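Local atomic coordinates of tyrocidine synthetase 3 (Brevibacillus brevis, PDB entry 2JGP), a protein that contributes a peptidyl carrier domain and a condensation domain to a nonribosomal peptide synthetase, the latter forming peptide bonds during assembly of the antibiotic tyrocidine. Residues Q459-E471 with G479-M492. Numbering follows the deposited sequence.
Sequences QHAKFDLTFSATE and GVEYSTSLFTRETM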
# COMPACT_ATOMS: atom_id res chain seq x y z
N GLN A 459 -12.89 -6.83 -12.71
CA GLN A 459 -13.36 -8.12 -13.19
C GLN A 459 -12.72 -9.30 -12.44
O GLN A 459 -13.21 -10.42 -12.51
CB GLN A 459 -13.12 -8.26 -14.70
CG GLN A 459 -13.90 -7.25 -15.55
CD GLN A 459 -15.39 -7.56 -15.62
OE1 GLN A 459 -16.12 -7.42 -14.63
NE2 GLN A 459 -15.86 -7.96 -16.80
N HIS A 460 -11.62 -9.03 -11.74
CA HIS A 460 -10.98 -10.01 -10.85
C HIS A 460 -11.08 -9.51 -9.42
O HIS A 460 -10.66 -8.39 -9.12
CB HIS A 460 -9.51 -10.21 -11.25
CG HIS A 460 -8.73 -11.08 -10.31
ND1 HIS A 460 -8.59 -12.44 -10.49
CD2 HIS A 460 -8.04 -10.77 -9.18
CE1 HIS A 460 -7.85 -12.93 -9.52
NE2 HIS A 460 -7.50 -11.95 -8.71
N ALA A 461 -11.65 -10.32 -8.53
CA ALA A 461 -11.81 -9.94 -7.13
C ALA A 461 -11.13 -10.95 -6.21
O ALA A 461 -11.63 -12.06 -6.03
CB ALA A 461 -13.29 -9.82 -6.79
N LYS A 462 -9.99 -10.58 -5.63
CA LYS A 462 -9.27 -11.47 -4.71
C LYS A 462 -10.02 -11.68 -3.40
O LYS A 462 -9.96 -12.75 -2.80
CB LYS A 462 -7.86 -10.94 -4.42
CG LYS A 462 -6.96 -11.95 -3.70
CD LYS A 462 -5.68 -11.30 -3.16
CE LYS A 462 -5.04 -12.15 -2.07
NZ LYS A 462 -4.03 -11.38 -1.28
N PHE A 463 -10.75 -10.65 -2.96
CA PHE A 463 -11.46 -10.68 -1.68
C PHE A 463 -12.96 -10.62 -1.90
O PHE A 463 -13.41 -10.30 -2.99
CB PHE A 463 -11.00 -9.51 -0.82
CG PHE A 463 -9.53 -9.50 -0.58
CD1 PHE A 463 -8.69 -8.73 -1.38
CD2 PHE A 463 -8.97 -10.28 0.42
CE1 PHE A 463 -7.32 -8.72 -1.16
CE2 PHE A 463 -7.60 -10.28 0.64
CZ PHE A 463 -6.77 -9.50 -0.16
N ASP A 464 -13.74 -10.93 -0.85
CA ASP A 464 -15.21 -10.85 -0.94
C ASP A 464 -15.61 -9.52 -1.53
O ASP A 464 -16.46 -9.44 -2.42
CB ASP A 464 -15.87 -10.98 0.43
CG ASP A 464 -15.83 -12.39 0.96
OD1 ASP A 464 -15.18 -13.25 0.34
OD2 ASP A 464 -16.46 -12.62 2.01
N LEU A 465 -14.98 -8.47 -1.02
CA LEU A 465 -15.10 -7.16 -1.63
C LEU A 465 -13.94 -6.25 -1.24
O LEU A 465 -13.35 -6.39 -0.17
CB LEU A 465 -16.46 -6.53 -1.31
CG LEU A 465 -16.70 -5.90 0.06
CD1 LEU A 465 -16.30 -4.46 0.05
CD2 LEU A 465 -18.18 -6.01 0.44
N THR A 466 -13.60 -5.34 -2.15
CA THR A 466 -12.60 -4.32 -1.91
C THR A 466 -13.30 -2.97 -2.00
O THR A 466 -13.90 -2.65 -3.03
CB THR A 466 -11.48 -4.37 -2.96
OG1 THR A 466 -10.77 -5.61 -2.82
CG2 THR A 466 -10.51 -3.21 -2.78
N PHE A 467 -13.22 -2.20 -0.92
CA PHE A 467 -13.91 -0.92 -0.81
C PHE A 467 -12.87 0.16 -1.06
O PHE A 467 -11.87 0.22 -0.37
CB PHE A 467 -14.51 -0.79 0.60
CG PHE A 467 -15.28 0.49 0.82
CD1 PHE A 467 -16.66 0.50 0.75
CD2 PHE A 467 -14.62 1.68 1.11
CE1 PHE A 467 -17.37 1.66 0.96
CE2 PHE A 467 -15.33 2.85 1.32
CZ PHE A 467 -16.71 2.84 1.24
N SER A 468 -13.11 1.00 -2.07
CA SER A 468 -12.15 2.01 -2.49
C SER A 468 -12.76 3.41 -2.47
O SER A 468 -13.74 3.66 -3.16
CB SER A 468 -11.64 1.72 -3.90
OG SER A 468 -10.85 0.55 -3.91
N ALA A 469 -12.18 4.30 -1.68
CA ALA A 469 -12.57 5.71 -1.71
C ALA A 469 -11.55 6.46 -2.56
O ALA A 469 -10.34 6.26 -2.41
CB ALA A 469 -12.63 6.27 -0.30
N THR A 470 -12.03 7.30 -3.47
CA THR A 470 -11.15 8.09 -4.34
C THR A 470 -11.58 9.55 -4.34
O THR A 470 -12.72 9.87 -4.69
CB THR A 470 -11.15 7.55 -5.78
OG1 THR A 470 -10.75 6.17 -5.77
CG2 THR A 470 -10.18 8.33 -6.66
N GLU A 471 -10.67 10.44 -3.96
CA GLU A 471 -10.93 11.88 -3.96
C GLU A 471 -10.69 12.42 -5.36
O GLU A 471 -9.55 12.53 -5.80
CB GLU A 471 -10.04 12.58 -2.93
CG GLU A 471 -10.39 14.04 -2.71
CD GLU A 471 -10.30 14.46 -1.26
OE1 GLU A 471 -9.22 14.29 -0.63
OE2 GLU A 471 -11.31 14.97 -0.74
N GLY A 479 -16.02 3.31 -4.46
CA GLY A 479 -16.00 2.16 -5.37
C GLY A 479 -16.01 0.85 -4.58
O GLY A 479 -15.34 0.74 -3.56
N VAL A 480 -16.77 -0.12 -5.07
CA VAL A 480 -16.79 -1.46 -4.49
C VAL A 480 -16.57 -2.49 -5.59
O VAL A 480 -17.35 -2.56 -6.54
CB VAL A 480 -18.10 -1.75 -3.73
CG1 VAL A 480 -18.09 -3.17 -3.15
CG2 VAL A 480 -18.29 -0.73 -2.61
N GLU A 481 -15.48 -3.23 -5.48
CA GLU A 481 -15.19 -4.37 -6.33
C GLU A 481 -15.58 -5.59 -5.50
O GLU A 481 -15.08 -5.76 -4.40
CB GLU A 481 -13.70 -4.41 -6.67
CG GLU A 481 -13.24 -5.66 -7.37
CD GLU A 481 -11.73 -5.76 -7.39
OE1 GLU A 481 -11.11 -5.13 -8.27
OE2 GLU A 481 -11.16 -6.46 -6.52
N TYR A 482 -16.46 -6.42 -6.04
CA TYR A 482 -17.05 -7.50 -5.25
C TYR A 482 -17.08 -8.82 -6.01
O TYR A 482 -17.08 -8.83 -7.24
CB TYR A 482 -18.46 -7.13 -4.81
CG TYR A 482 -19.42 -6.86 -5.95
CD1 TYR A 482 -20.21 -7.88 -6.46
CD2 TYR A 482 -19.54 -5.60 -6.50
CE1 TYR A 482 -21.10 -7.65 -7.51
CE2 TYR A 482 -20.43 -5.35 -7.54
CZ TYR A 482 -21.20 -6.38 -8.04
OH TYR A 482 -22.07 -6.14 -9.07
N SER A 483 -17.14 -9.91 -5.25
CA SER A 483 -17.24 -11.25 -5.80
C SER A 483 -18.61 -11.47 -6.43
O SER A 483 -19.63 -11.35 -5.76
CB SER A 483 -17.04 -12.29 -4.70
OG SER A 483 -15.77 -12.14 -4.09
N THR A 484 -18.63 -11.79 -7.72
CA THR A 484 -19.87 -12.07 -8.45
C THR A 484 -20.60 -13.30 -7.89
O THR A 484 -21.82 -13.41 -8.01
CB THR A 484 -19.57 -12.28 -9.96
OG1 THR A 484 -18.86 -11.14 -10.46
CG2 THR A 484 -20.85 -12.47 -10.75
N SER A 485 -19.85 -14.20 -7.28
CA SER A 485 -20.42 -15.42 -6.71
C SER A 485 -21.16 -15.19 -5.39
O SER A 485 -21.86 -16.09 -4.92
CB SER A 485 -19.30 -16.45 -6.49
OG SER A 485 -18.38 -15.96 -5.54
N LEU A 486 -21.02 -14.01 -4.81
CA LEU A 486 -21.58 -13.71 -3.48
C LEU A 486 -22.66 -12.62 -3.48
O LEU A 486 -23.65 -12.74 -2.74
CB LEU A 486 -20.46 -13.29 -2.53
CG LEU A 486 -19.34 -14.30 -2.27
CD1 LEU A 486 -18.35 -13.70 -1.25
CD2 LEU A 486 -19.89 -15.63 -1.78
N PHE A 487 -22.48 -11.56 -4.27
CA PHE A 487 -23.36 -10.39 -4.21
C PHE A 487 -23.91 -9.99 -5.58
O PHE A 487 -23.22 -10.11 -6.59
CB PHE A 487 -22.64 -9.18 -3.60
CG PHE A 487 -21.90 -9.49 -2.33
CD1 PHE A 487 -22.59 -9.69 -1.14
CD2 PHE A 487 -20.52 -9.56 -2.32
CE1 PHE A 487 -21.91 -9.97 0.03
CE2 PHE A 487 -19.83 -9.84 -1.15
CZ PHE A 487 -20.52 -10.04 0.03
N THR A 488 -25.15 -9.51 -5.58
CA THR A 488 -25.75 -8.91 -6.76
C THR A 488 -25.34 -7.44 -6.83
O THR A 488 -24.92 -6.85 -5.83
CB THR A 488 -27.29 -9.00 -6.72
OG1 THR A 488 -27.80 -8.20 -5.64
CG2 THR A 488 -27.76 -10.43 -6.54
N ARG A 489 -25.45 -6.86 -8.02
CA ARG A 489 -25.23 -5.43 -8.20
C ARG A 489 -26.14 -4.60 -7.30
O ARG A 489 -25.71 -3.61 -6.72
CB ARG A 489 -25.46 -5.03 -9.66
CG ARG A 489 -25.37 -3.54 -9.93
CD ARG A 489 -25.28 -3.25 -11.42
NE ARG A 489 -24.03 -3.77 -11.98
CZ ARG A 489 -22.84 -3.20 -11.85
NH1 ARG A 489 -22.69 -2.06 -11.18
NH2 ARG A 489 -21.77 -3.77 -12.40
N GLU A 490 -27.40 -5.02 -7.19
CA GLU A 490 -28.40 -4.33 -6.37
C GLU A 490 -27.94 -4.23 -4.92
O GLU A 490 -27.96 -3.15 -4.33
CB GLU A 490 -29.75 -5.06 -6.46
CG GLU A 490 -30.86 -4.46 -5.60
CD GLU A 490 -32.14 -5.30 -5.61
OE1 GLU A 490 -32.32 -6.11 -6.54
OE2 GLU A 490 -32.95 -5.14 -4.69
N THR A 491 -27.51 -5.36 -4.36
CA THR A 491 -27.04 -5.43 -2.97
C THR A 491 -25.84 -4.52 -2.72
O THR A 491 -25.74 -3.89 -1.66
CB THR A 491 -26.66 -6.88 -2.58
OG1 THR A 491 -27.85 -7.67 -2.51
CG2 THR A 491 -25.94 -6.92 -1.22
N MET A 492 -24.93 -4.44 -3.69
CA MET A 492 -23.71 -3.66 -3.54
C MET A 492 -23.95 -2.17 -3.75
O MET A 492 -23.32 -1.34 -3.08
CB MET A 492 -22.63 -4.19 -4.49
CG MET A 492 -22.10 -5.56 -4.08
SD MET A 492 -21.04 -5.47 -2.62
CE MET A 492 -22.18 -5.90 -1.31
O HOH W 1 -13.60 -13.20 -4.75
O HOH W 2 -8.99 -8.03 -6.08
O HOH W 3 -11.83 -7.61 -4.19
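Val480 shows how a branched side chain can fit two neighbours across a pair of strands: its CG1 meets Leu465 CD1 at 3.9 Å, while CG2 leans on Phe467 CD1. Leu465 is the next bump. Its CG sits between the backbone N and the carbonyl carbon (chi1 77°); its CB packs on Tyr482 CB at 4.1 Å, and its CD2 reaches between Met492 SD, at 4.2 Å, and, more loosely, Phe487 CE2, at 4.5 Å. Met492 also wedges between two rings, laying CG over one face of Tyr482 and CE over one face of Phe487, both toward the rim; the opposite face of Phe487 carries Leu486 CB. Strands 465-471 and 476-483 are the arms of an antiparallel beta hairpin in the condensation domain, at the centre of a four-stranded mixed sheet, and the chain then turns into helix 489-508. Paired backbone bonds join Thr466 to Glu481 and Ser468 to Gly479. On the face bearing Thr466, Glu481 reaches out with CG anti to its backbone N (chi1 171°) and lies alongside the threonine; water 3 bridges Glu481 OE2 and Thr466 OG1, and water 2 links the same oxygen to Lys462 N. At the end of the ladder, Asp464 O takes the N-H of Ser483 at 2.9 Å and meets the edge of Phe487 in the ring plane. Leu486 CD1 packs against the Asp464 carboxylate, which is salt-bridged to Arg295.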